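Local atomic coordinates of hypothetical protein (Pyrococcus furiosus, PDB entry 2FZF), a protein that is of unknown function but belongs to the rubrerythrin family and probably carries a diiron centre inside a ferritin-like four-helix bundle. Residues R70-Q75 / E134-L139; Q94-E99 / I107-W112; A59-K64 / R148-T153; E14-F19 / Y124-E129. All coordinates share one frame; numbering follows the deposited sequence.

Contact 1: residues R70-Q75 / E134-L139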
# COMPACT_ATOMS: atom_id res chain seq x y z
N ARG A 70 -0.85 -14.49 -16.86
CA ARG A 70 -1.24 -15.44 -17.90
C ARG A 70 -0.80 -14.90 -19.25
O ARG A 70 -0.48 -15.66 -20.17
CB ARG A 70 -2.76 -15.68 -17.89
CG ARG A 70 -3.32 -15.92 -16.49
CD ARG A 70 -4.47 -16.91 -16.38
NE ARG A 70 -4.08 -18.29 -16.70
CZ ARG A 70 -4.57 -19.38 -16.09
NH1 ARG A 70 -5.47 -19.27 -15.12
NH2 ARG A 70 -4.18 -20.59 -16.49
N LYS A 71 -0.77 -13.58 -19.36
CA LYS A 71 -0.36 -12.94 -20.59
C LYS A 71 1.13 -13.13 -20.77
O LYS A 71 1.59 -13.48 -21.86
CB LYS A 71 -0.68 -11.45 -20.59
CG LYS A 71 -0.22 -10.77 -21.87
CD LYS A 71 -0.73 -9.35 -22.03
CE LYS A 71 -0.14 -8.72 -23.27
NZ LYS A 71 -0.63 -7.34 -23.53
N LEU A 72 1.89 -12.88 -19.71
CA LEU A 72 3.33 -13.03 -19.78
C LEU A 72 3.66 -14.49 -20.12
O LEU A 72 4.39 -14.75 -21.08
CB LEU A 72 3.97 -12.64 -18.44
CG LEU A 72 5.44 -12.15 -18.42
CD1 LEU A 72 5.90 -12.02 -16.99
CD2 LEU A 72 6.34 -13.11 -19.14
N TYR A 73 3.11 -15.43 -19.37
CA TYR A 73 3.37 -16.84 -19.61
C TYR A 73 3.09 -17.19 -21.06
O TYR A 73 3.71 -18.08 -21.63
CB TYR A 73 2.51 -17.70 -18.68
CG TYR A 73 2.86 -19.18 -18.69
CD1 TYR A 73 2.65 -19.96 -19.83
CD2 TYR A 73 3.40 -19.80 -17.55
CE1 TYR A 73 2.95 -21.33 -19.84
CE2 TYR A 73 3.70 -21.16 -17.54
CZ TYR A 73 3.47 -21.92 -18.69
OH TYR A 73 3.74 -23.26 -18.69
N SER A 74 2.15 -16.48 -21.66
CA SER A 74 1.76 -16.70 -23.05
C SER A 74 2.81 -16.02 -23.95
O SER A 74 3.12 -16.51 -25.03
CB SER A 74 0.37 -16.08 -23.28
OG SER A 74 -0.20 -16.50 -24.49
N GLN A 75 3.37 -14.92 -23.46
CA GLN A 75 4.40 -14.18 -24.20
C GLN A 75 5.76 -14.89 -24.22
O GLN A 75 6.50 -14.77 -25.19
CB GLN A 75 4.58 -12.77 -23.61
CG GLN A 75 3.39 -11.84 -23.83
CD GLN A 75 3.52 -10.51 -23.07
OE1 GLN A 75 3.62 -10.49 -21.84
NE2 GLN A 75 3.52 -9.41 -23.82
N GLU A 134 13.93 -5.98 -20.42
CA GLU A 134 13.43 -4.92 -19.56
C GLU A 134 11.91 -4.82 -19.40
O GLU A 134 11.42 -4.60 -18.29
CB GLU A 134 13.99 -3.56 -20.02
CG GLU A 134 15.49 -3.38 -19.77
CD GLU A 134 15.85 -3.28 -18.29
OE1 GLU A 134 17.06 -3.19 -17.98
OE2 GLU A 134 14.94 -3.28 -17.43
N GLU A 135 11.17 -4.98 -20.48
CA GLU A 135 9.73 -4.90 -20.39
C GLU A 135 9.17 -5.95 -19.42
O GLU A 135 8.30 -5.65 -18.61
CB GLU A 135 9.10 -5.08 -21.76
CG GLU A 135 7.60 -5.05 -21.73
CD GLU A 135 7.02 -5.30 -23.09
OE1 GLU A 135 5.79 -5.51 -23.18
OE2 GLU A 135 7.78 -5.28 -24.08
N LYS A 136 9.68 -7.18 -19.51
CA LYS A 136 9.23 -8.27 -18.64
C LYS A 136 9.62 -8.06 -17.17
O LYS A 136 8.85 -8.39 -16.27
CB LYS A 136 9.79 -9.61 -19.14
CG LYS A 136 9.01 -10.21 -20.32
CD LYS A 136 8.82 -9.18 -21.43
CE LYS A 136 7.67 -9.53 -22.37
NZ LYS A 136 7.53 -8.50 -23.44
N LYS A 137 10.81 -7.52 -16.92
CA LYS A 137 11.28 -7.28 -15.56
C LYS A 137 10.52 -6.10 -14.97
O LYS A 137 10.49 -5.89 -13.76
CB LYS A 137 12.79 -7.02 -15.55
CG LYS A 137 13.64 -8.21 -16.04
CD LYS A 137 15.15 -8.05 -15.77
CE LYS A 137 15.74 -6.83 -16.46
NZ LYS A 137 17.14 -6.60 -16.03
N ARG A 138 9.89 -5.34 -15.84
CA ARG A 138 9.13 -4.18 -15.40
C ARG A 138 7.79 -4.67 -14.84
O ARG A 138 7.27 -4.10 -13.88
CB ARG A 138 8.94 -3.24 -16.58
CG ARG A 138 8.97 -1.76 -16.21
CD ARG A 138 9.38 -0.93 -17.42
NE ARG A 138 10.83 -0.95 -17.62
CZ ARG A 138 11.43 -0.69 -18.78
NH1 ARG A 138 10.71 -0.39 -19.86
NH2 ARG A 138 12.76 -0.72 -18.85
N LEU A 139 7.25 -5.73 -15.43
CA LEU A 139 6.00 -6.32 -14.96
C LEU A 139 6.22 -6.92 -13.58
O LEU A 139 5.37 -6.84 -12.70
CB LEU A 139 5.53 -7.42 -15.91
CG LEU A 139 4.54 -7.05 -17.02
CD1 LEU A 139 3.22 -6.66 -16.38
CD2 LEU A 139 5.09 -5.92 -17.88
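The carboxamide of Gln75 is the flat group that meets the partner helix, lying obliquely against the far half of the Lys136 side chain. Its OE1 stands 4.2 Å from the methylene Lys136 CE, and its NE2 is 4.1 Å from Lys136 NZ. Both nitrogens are donors, so this pair is no hydrogen bond. Another flat group, the guanidinium of Arg138, plays no part in the crossing; the backbone oxygen Glu134 O sits 3.7 Å over one face of it, nearer the border than the middle, and its NH1 forms a salt bridge to Glu165 of the second subunit.

Deeper in, Leu72 brings CD2 to 4.1 Å from Lys136 CG. Helix 63-76 and helix 134-164, which run antiparallel in the ferritin-like bundle, thus meet here near one end of it, where the later helix is just beginning. Lys136 suits the place because it is apolar along its stem and charged at its tip. A bend at chi2 (51°) lays the stem beside Leu72 and sends the ammonium back toward its own helix, where NZ makes salt bridges to Glu133 and to Glu135, with Glu135 OE2 at 3.3 Å from Lys136 NZ. Gln75 adds no second full charge beside the ammonium, but the modelled NE2 gives NZ no acceptor, so the pair contributes no attraction. The acidic residues at the helix start probably also sit well with the helix dipole. The packing of Leu72 on the methylene stem of Lys136 thus joins the two helices, while the lysine's charge is answered by Glu133 and Glu135 beside it.

Contact 2: residues Q94-E99 / I107-W112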
# COMPACT_ATOMS: atom_id res chain seq x y z
N GLN A 94 -6.27 -20.22 1.92
CA GLN A 94 -7.47 -20.96 1.55
C GLN A 94 -8.66 -20.01 1.71
O GLN A 94 -8.62 -19.10 2.54
CB GLN A 94 -7.64 -22.19 2.45
CG GLN A 94 -7.33 -23.53 1.77
CD GLN A 94 -5.98 -23.56 1.07
OE1 GLN A 94 -4.95 -23.21 1.66
NE2 GLN A 94 -5.97 -23.98 -0.20
N PRO A 95 -9.73 -20.20 0.91
CA PRO A 95 -10.91 -19.33 1.02
C PRO A 95 -11.59 -19.45 2.39
O PRO A 95 -11.75 -20.55 2.92
CB PRO A 95 -11.79 -19.78 -0.15
CG PRO A 95 -11.36 -21.21 -0.37
CD PRO A 95 -9.88 -21.18 -0.18
N VAL A 96 -11.97 -18.31 2.97
CA VAL A 96 -12.62 -18.31 4.28
C VAL A 96 -14.10 -18.60 4.15
O VAL A 96 -14.86 -17.79 3.60
CB VAL A 96 -12.45 -16.95 4.99
CG1 VAL A 96 -12.67 -17.13 6.49
CG2 VAL A 96 -11.07 -16.38 4.70
N ALA A 97 -14.52 -19.75 4.67
CA ALA A 97 -15.93 -20.14 4.60
C ALA A 97 -16.65 -20.09 5.95
O ALA A 97 -17.87 -19.93 5.99
CB ALA A 97 -16.04 -21.53 3.98
N ARG A 98 -15.89 -20.22 7.04
CA ARG A 98 -16.45 -20.18 8.40
C ARG A 98 -16.86 -18.78 8.86
O ARG A 98 -16.56 -17.78 8.20
CB ARG A 98 -15.44 -20.75 9.40
CG ARG A 98 -14.05 -20.09 9.40
CD ARG A 98 -13.15 -20.74 10.46
NE ARG A 98 -11.71 -20.68 10.14
CZ ARG A 98 -10.86 -19.76 10.58
NH1 ARG A 98 -9.58 -19.83 10.23
NH2 ARG A 98 -11.27 -18.78 11.38
N GLU A 99 -17.56 -18.70 9.99
CA GLU A 99 -17.99 -17.42 10.50
C GLU A 99 -17.00 -16.91 11.55
O GLU A 99 -16.56 -17.66 12.43
CB GLU A 99 -19.40 -17.54 11.09
CG GLU A 99 -20.41 -18.18 10.13
CD GLU A 99 -21.84 -18.23 10.69
OE1 GLU A 99 -22.02 -18.71 11.83
OE2 GLU A 99 -22.77 -17.79 9.97
N ILE A 107 -7.83 -11.18 13.36
CA ILE A 107 -6.40 -10.90 13.53
C ILE A 107 -5.54 -11.93 12.81
O ILE A 107 -4.64 -11.57 12.05
CB ILE A 107 -6.00 -10.92 15.02
CG1 ILE A 107 -6.83 -9.90 15.80
CG2 ILE A 107 -4.50 -10.63 15.15
CD1 ILE A 107 -6.62 -8.45 15.36
N ASP A 108 -5.81 -13.20 13.07
CA ASP A 108 -5.07 -14.29 12.47
C ASP A 108 -5.07 -14.17 10.95
O ASP A 108 -4.01 -14.10 10.33
CB ASP A 108 -5.71 -15.63 12.89
CG ASP A 108 -5.50 -15.96 14.38
OD1 ASP A 108 -6.10 -16.95 14.87
OD2 ASP A 108 -4.74 -15.24 15.07
N LEU A 109 -6.26 -14.15 10.36
CA LEU A 109 -6.43 -14.04 8.91
C LEU A 109 -5.75 -12.82 8.28
O LEU A 109 -5.27 -12.89 7.14
CB LEU A 109 -7.93 -14.03 8.56
CG LEU A 109 -8.71 -15.32 8.24
CD1 LEU A 109 -7.89 -16.10 7.23
CD2 LEU A 109 -8.96 -16.16 9.46
N ILE A 110 -5.71 -11.69 8.98
CA ILE A 110 -5.04 -10.52 8.41
C ILE A 110 -3.53 -10.72 8.55
O ILE A 110 -2.77 -10.32 7.69
CB ILE A 110 -5.42 -9.18 9.12
CG1 ILE A 110 -6.92 -8.86 8.96
CG2 ILE A 110 -4.62 -8.03 8.52
CD1 ILE A 110 -7.36 -8.56 7.54
N ARG A 111 -3.11 -11.36 9.63
CA ARG A 111 -1.68 -11.60 9.88
C ARG A 111 -1.10 -12.50 8.79
O ARG A 111 -0.01 -12.23 8.29
CB ARG A 111 -1.50 -12.22 11.26
CG ARG A 111 -0.17 -11.87 11.93
CD ARG A 111 -0.09 -12.46 13.32
NE ARG A 111 -0.37 -13.89 13.28
CZ ARG A 111 -1.42 -14.46 13.86
NH1 ARG A 111 -1.61 -15.77 13.77
NH2 ARG A 111 -2.28 -13.73 14.55
N TRP A 112 -1.83 -13.56 8.44
CA TRP A 112 -1.42 -14.50 7.39
C TRP A 112 -1.44 -13.85 6.01
O TRP A 112 -0.64 -14.19 5.14
CB TRP A 112 -2.34 -15.73 7.36
CG TRP A 112 -1.91 -16.81 8.31
CD1 TRP A 112 -2.49 -17.16 9.51
CD2 TRP A 112 -0.73 -17.62 8.20
NE1 TRP A 112 -1.74 -18.12 10.14
CE2 TRP A 112 -0.65 -18.42 9.36
CE3 TRP A 112 0.29 -17.74 7.23
CZ2 TRP A 112 0.40 -19.33 9.59
CZ3 TRP A 112 1.33 -18.64 7.45
CH2 TRP A 112 1.37 -19.42 8.62
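Leu109 touches the loop with both of its methyl branches, one on the buried side of the contact and one on the exposed side. On the buried side CD1 lies 4.1 Å from Val96 CG2, and the two side chains run antiparallel alongside one another. Phe38 of helix 21-44 packs on both residues, so three apolar side chains close this part; a branched valine is short enough to turn inward from an irregular backbone and still present a methyl.

The loop involved is part of the long crossover connection that, as in other ferritin-like bundles, links the second helix of the bundle to the third, here helix 103-129. It runs along the outside of helix 21-44, where Pro95 rests on Glu37 and Ser41.

The outer side is looser. Arg98 is exposed and reaches in from the loop to meet Leu109 coming from the helix, its guanidinium touching the other methyl obliquely, with NH1 3.8 Å from Leu109 CD2. The chain is extended from CG to NE, which gives it the length to span from loop to helix. No hydrogen bond joins the segments, and Asp108 OD1 is 6.5 Å from Arg98 NH1, too far for a salt bridge. Asp108 instead serves its own helix: Arg111 NH2 donates to Asp108 OD2 at 2.9 Å (N-H...O 156°), meeting the anti side of the carboxylate, and Gln104 bonds the same oxygen.

Contact 3: residues A59-K64 / R148-T153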
# COMPACT_ATOMS: atom_id res chain seq x y z
N ALA A 59 -8.79 -6.64 -2.81
CA ALA A 59 -9.17 -7.80 -3.62
C ALA A 59 -9.28 -7.44 -5.10
O ALA A 59 -8.87 -8.21 -5.97
CB ALA A 59 -10.49 -8.38 -3.13
N GLU A 60 -9.84 -6.26 -5.36
CA GLU A 60 -10.03 -5.75 -6.71
C GLU A 60 -8.69 -5.49 -7.37
O GLU A 60 -8.43 -5.93 -8.49
CB GLU A 60 -10.86 -4.47 -6.68
CG GLU A 60 -12.24 -4.67 -6.07
CD GLU A 60 -13.17 -3.48 -6.25
OE1 GLU A 60 -13.43 -3.09 -7.41
OE2 GLU A 60 -13.65 -2.94 -5.22
N GLU A 61 -7.85 -4.76 -6.65
CA GLU A 61 -6.52 -4.43 -7.13
C GLU A 61 -5.78 -5.66 -7.64
O GLU A 61 -5.19 -5.63 -8.71
CB GLU A 61 -5.72 -3.79 -5.99
CG GLU A 61 -5.85 -2.28 -5.91
CD GLU A 61 -5.05 -1.60 -7.00
OE1 GLU A 61 -4.90 -0.35 -6.94
OE2 GLU A 61 -4.56 -2.31 -7.92
N GLU A 62 -5.83 -6.75 -6.88
CA GLU A 62 -5.14 -7.97 -7.28
C GLU A 62 -5.89 -8.86 -8.25
O GLU A 62 -5.45 -9.98 -8.51
CB GLU A 62 -4.75 -8.79 -6.04
CG GLU A 62 -3.67 -8.13 -5.17
CD GLU A 62 -3.11 -9.05 -4.09
OE1 GLU A 62 -2.65 -10.17 -4.42
OE2 GLU A 62 -3.12 -8.63 -2.91
N LYS A 63 -7.02 -8.39 -8.77
CA LYS A 63 -7.80 -9.21 -9.71
C LYS A 63 -7.11 -9.27 -11.06
O LYS A 63 -7.13 -10.29 -11.74
CB LYS A 63 -9.21 -8.64 -9.90
CG LYS A 63 -10.15 -8.90 -8.73
CD LYS A 63 -11.43 -8.06 -8.82
CE LYS A 63 -12.24 -8.14 -7.52
NZ LYS A 63 -13.23 -7.04 -7.35
N LYS A 64 -6.48 -8.16 -11.43
CA LYS A 64 -5.79 -8.07 -12.70
C LYS A 64 -4.44 -8.79 -12.71
O LYS A 64 -3.85 -8.96 -13.77
CB LYS A 64 -5.58 -6.61 -13.07
CG LYS A 64 -4.64 -5.88 -12.13
CD LYS A 64 -4.36 -4.47 -12.59
CE LYS A 64 -3.04 -3.99 -12.01
NZ LYS A 64 -2.95 -4.14 -10.52
N ARG A 148 4.12 -5.30 -2.25
CA ARG A 148 4.82 -4.67 -1.15
C ARG A 148 3.87 -3.65 -0.51
O ARG A 148 3.81 -3.53 0.71
CB ARG A 148 6.08 -3.98 -1.69
CG ARG A 148 7.05 -3.45 -0.65
CD ARG A 148 7.78 -4.56 0.10
NE ARG A 148 8.76 -3.99 1.03
CZ ARG A 148 9.87 -3.34 0.64
NH1 ARG A 148 10.13 -3.19 -0.65
NH2 ARG A 148 10.69 -2.82 1.55
N GLY A 149 3.12 -2.93 -1.35
CA GLY A 149 2.17 -1.95 -0.87
C GLY A 149 0.99 -2.57 -0.14
O GLY A 149 0.52 -2.02 0.86
N HIS A 150 0.51 -3.70 -0.63
CA HIS A 150 -0.61 -4.39 0.00
C HIS A 150 -0.15 -4.90 1.38
O HIS A 150 -0.94 -4.95 2.32
CB HIS A 150 -1.09 -5.56 -0.87
CG HIS A 150 -1.63 -5.13 -2.21
ND1 HIS A 150 -2.42 -4.01 -2.38
CD2 HIS A 150 -1.51 -5.70 -3.44
CE1 HIS A 150 -2.76 -3.90 -3.65
NE2 HIS A 150 -2.23 -4.91 -4.31
N TYR A 151 1.13 -5.25 1.47
CA TYR A 151 1.72 -5.73 2.71
C TYR A 151 1.66 -4.66 3.80
O TYR A 151 1.26 -4.93 4.93
CB TYR A 151 3.18 -6.14 2.50
CG TYR A 151 3.94 -6.36 3.79
CD1 TYR A 151 3.63 -7.43 4.63
CD2 TYR A 151 4.94 -5.46 4.19
CE1 TYR A 151 4.29 -7.60 5.86
CE2 TYR A 151 5.60 -5.62 5.42
CZ TYR A 151 5.27 -6.69 6.24
OH TYR A 151 5.92 -6.86 7.44
N TYR A 152 2.05 -3.43 3.46
CA TYR A 152 2.04 -2.35 4.43
C TYR A 152 0.60 -1.95 4.79
O TYR A 152 0.29 -1.71 5.97
CB TYR A 152 2.83 -1.14 3.91
CG TYR A 152 4.34 -1.32 4.04
CD1 TYR A 152 4.94 -1.47 5.30
CD2 TYR A 152 5.16 -1.36 2.91
CE1 TYR A 152 6.32 -1.66 5.43
CE2 TYR A 152 6.54 -1.55 3.03
CZ TYR A 152 7.11 -1.69 4.29
OH TYR A 152 8.46 -1.87 4.42
N THR A 153 -0.27 -1.91 3.80
CA THR A 153 -1.66 -1.57 4.06
C THR A 153 -2.21 -2.60 5.05
O THR A 153 -2.84 -2.25 6.04
CB THR A 153 -2.52 -1.60 2.77
OG1 THR A 153 -1.96 -0.71 1.80
CG2 THR A 153 -3.95 -1.17 3.06
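His150 lays its imidazole against Glu62, whose CG is 3.6 Å from His150 NE2 and whose OE2 is 3.4 Å from His150 CD2. This is the interior of a ferritin-like four-helix bundle: carboxylates of Glu32, Glu117 and Glu147 gather near that of Glu62, an arrangement consistent with the diiron site of rubrerythrins. Glu62 and His150 point at one another across the contact, and although carboxylate and ring planes are only 10° apart, the approach is oblique and no hydrogen bond forms.

The Glu61 side chain runs roughly perpendicular to that of His150, its CB 3.8 Å from His150 CE1. A bend at chi2 (-75°) turns its carboxylate to Lys64, which also donates from NZ to the backbone oxygen of Glu61. The helix breaks at Glu62. Glu61 meets CE1, Glu62 the NE2-CD2 side. With an alanine in place of His150, the stems of Glu61 and Glu62 would probably lose their shared packing surface, and the Glu62 carboxylate would be freer to turn. On the histidine's own helix, Gly149 O accepts from Thr153 N and, at 3.0 Å, from Thr153 OG1, the two donors reaching it from opposite faces of the carbonyl plane.

Contact 4: residues E14-F19 / Y124-E129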
# COMPACT_ATOMS: atom_id res chain seq x y z
N GLU A 14 13.94 -19.16 -0.70
CA GLU A 14 15.29 -19.63 -1.00
C GLU A 14 15.29 -20.77 -2.00
O GLU A 14 16.11 -20.81 -2.91
CB GLU A 14 15.97 -20.08 0.29
CG GLU A 14 17.48 -20.23 0.16
CD GLU A 14 18.20 -18.90 -0.04
OE1 GLU A 14 17.63 -18.00 -0.71
OE2 GLU A 14 19.34 -18.75 0.46
N LYS A 15 14.35 -21.70 -1.84
CA LYS A 15 14.31 -22.82 -2.76
C LYS A 15 13.48 -22.58 -4.00
O LYS A 15 12.70 -23.44 -4.41
CB LYS A 15 13.83 -24.07 -2.04
CG LYS A 15 12.38 -24.04 -1.66
CD LYS A 15 12.00 -25.35 -1.00
CE LYS A 15 12.33 -26.57 -1.89
NZ LYS A 15 11.61 -26.60 -3.21
N MET A 16 13.64 -21.40 -4.59
CA MET A 16 12.92 -21.07 -5.81
C MET A 16 13.75 -21.65 -6.95
O MET A 16 13.22 -21.94 -8.03
CB MET A 16 12.80 -19.54 -5.99
CG MET A 16 11.47 -18.92 -5.54
SD MET A 16 11.42 -17.11 -5.79
CE MET A 16 11.22 -16.99 -7.55
N ALA A 17 15.04 -21.83 -6.71
CA ALA A 17 15.91 -22.36 -7.75
C ALA A 17 15.60 -23.80 -8.13
O ALA A 17 16.08 -24.30 -9.15
CB ALA A 17 17.37 -22.22 -7.34
N ASP A 18 14.80 -24.47 -7.31
CA ASP A 18 14.43 -25.86 -7.59
C ASP A 18 13.40 -25.97 -8.71
O ASP A 18 13.02 -27.08 -9.08
CB ASP A 18 13.86 -26.54 -6.34
CG ASP A 18 14.95 -27.09 -5.43
OD1 ASP A 18 15.75 -27.91 -5.91
OD2 ASP A 18 15.00 -26.71 -4.24
N PHE A 19 12.96 -24.83 -9.24
CA PHE A 19 11.95 -24.80 -10.30
C PHE A 19 12.33 -23.93 -11.49
O PHE A 19 13.18 -23.05 -11.38
CB PHE A 19 10.59 -24.32 -9.77
CG PHE A 19 10.13 -25.04 -8.54
CD1 PHE A 19 10.67 -24.74 -7.30
CD2 PHE A 19 9.17 -26.05 -8.63
CE1 PHE A 19 10.27 -25.43 -6.16
CE2 PHE A 19 8.76 -26.75 -7.50
CZ PHE A 19 9.31 -26.44 -6.26
N TYR A 124 8.24 -11.86 -6.56
CA TYR A 124 8.30 -11.09 -7.79
C TYR A 124 9.57 -10.29 -7.94
O TYR A 124 9.90 -9.81 -9.04
CB TYR A 124 7.10 -10.16 -7.87
CG TYR A 124 5.81 -10.88 -8.05
CD1 TYR A 124 5.65 -11.84 -9.07
CD2 TYR A 124 4.71 -10.58 -7.25
CE1 TYR A 124 4.42 -12.46 -9.28
CE2 TYR A 124 3.49 -11.21 -7.44
CZ TYR A 124 3.35 -12.14 -8.46
OH TYR A 124 2.12 -12.71 -8.69
N LEU A 125 10.28 -10.11 -6.83
CA LEU A 125 11.55 -9.39 -6.83
C LEU A 125 12.61 -10.29 -7.42
O LEU A 125 13.46 -9.85 -8.20
CB LEU A 125 11.96 -9.04 -5.40
CG LEU A 125 11.67 -7.59 -4.98
CD1 LEU A 125 12.01 -7.39 -3.51
CD2 LEU A 125 12.48 -6.66 -5.87
N LYS A 126 12.55 -11.57 -7.04
CA LYS A 126 13.49 -12.55 -7.54
C LYS A 126 13.18 -12.87 -9.00
O LYS A 126 14.07 -12.84 -9.85
CB LYS A 126 13.45 -13.84 -6.71
CG LYS A 126 14.27 -15.00 -7.32
CD LYS A 126 15.73 -14.60 -7.66
CE LYS A 126 16.42 -15.63 -8.57
NZ LYS A 126 16.46 -17.00 -7.97
N LEU A 127 11.92 -13.18 -9.27
CA LEU A 127 11.48 -13.51 -10.63
C LEU A 127 11.91 -12.39 -11.56
O LEU A 127 12.15 -12.61 -12.75
CB LEU A 127 9.97 -13.68 -10.66
CG LEU A 127 9.43 -14.95 -11.34
CD1 LEU A 127 10.03 -16.17 -10.68
CD2 LEU A 127 7.92 -14.98 -11.24
N GLU A 128 11.99 -11.18 -11.02
CA GLU A 128 12.40 -10.03 -11.82
C GLU A 128 13.81 -10.19 -12.33
O GLU A 128 14.12 -9.86 -13.47
CB GLU A 128 12.33 -8.75 -10.99
CG GLU A 128 13.04 -7.61 -11.68
CD GLU A 128 12.98 -6.34 -10.88
OE1 GLU A 128 13.33 -6.38 -9.68
OE2 GLU A 128 12.60 -5.30 -11.46
N GLU A 129 14.68 -10.69 -11.45
CA GLU A 129 16.07 -10.90 -11.80
C GLU A 129 16.27 -12.21 -12.54
O GLU A 129 17.15 -12.31 -13.39
CB GLU A 129 16.94 -10.88 -10.54
CG GLU A 129 16.76 -9.63 -9.66
CD GLU A 129 17.06 -8.31 -10.38
OE1 GLU A 129 17.07 -7.25 -9.70
OE2 GLU A 129 17.30 -8.32 -11.61
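Met16 and Lys126 mark the closest backbone approach, their CA atoms 8.7 Å apart, with an irregular run on one side and a helix on the other. Residues 14-19 lie in the loop before helix 21-44, and a type I beta turn from Met16 to Phe19 is closed by Phe19 N donating to Met16 O at 3.1 Å. Residues 124-129 lie on helix 103-129. The separation is that of two backbones joined through one long side chain, and Met16 supplies it.

Its thioether passes over the stem of Lys126, the two side chains overlapping side by side with their ends pointing opposite ways, and Met16 SD is 3.9 Å from Lys126 CG. The methyl CE then touches both neighbours, lying 3.6 Å from Lys126 CG and also against Leu127 CD1, where the side chains cross at about a right angle. A bend at chi3 (74°) puts CE there. The N-terminal loop is in this way laid across the groove between the first and third helices of the ferritin-like bundle: Leu24 of helix 21-44 packs on both Met16 and Leu127, and Ile89 of the crossover loop covers Met16 as well. An unbranched, flexible methionine suits a pocket walled by so many parts.

An alanine replacing Met16 would probably open a gap beside Leu127 and uncover the Lys126 stem, leaving the loop less firmly attached to the helix. Lys126 offers CB and CG to the sulfur, its CG being opposite the backbone N (chi1 171°). Tyr124 turns away from the loop, and its OH bonds Glu32 in the bundle interior.

From the N terminus, residues 14-19 of contact 4 come first, followed by 59-64 of contact 3, 70-75 of contact 1 and 94-99 of contact 2. Contact 2 closes first, at 107-112, and its short loop is nested within the other three. Contact 4 closes next, at 124-129, tying the N-terminal loop to helix 103-129. Contact 1 closes at 134-139, joining helix 63-76 to helix 134-164, and nests inside contact 3, which closes at 148-153 and joins the end of helix 51-61 and the break after it to the same helix. Contact 4 crosses both. Contacts 1 and 4 touch through Lys137 and Glu128, whereas contacts 1 and 2 lie on opposite sides of the chain's centre.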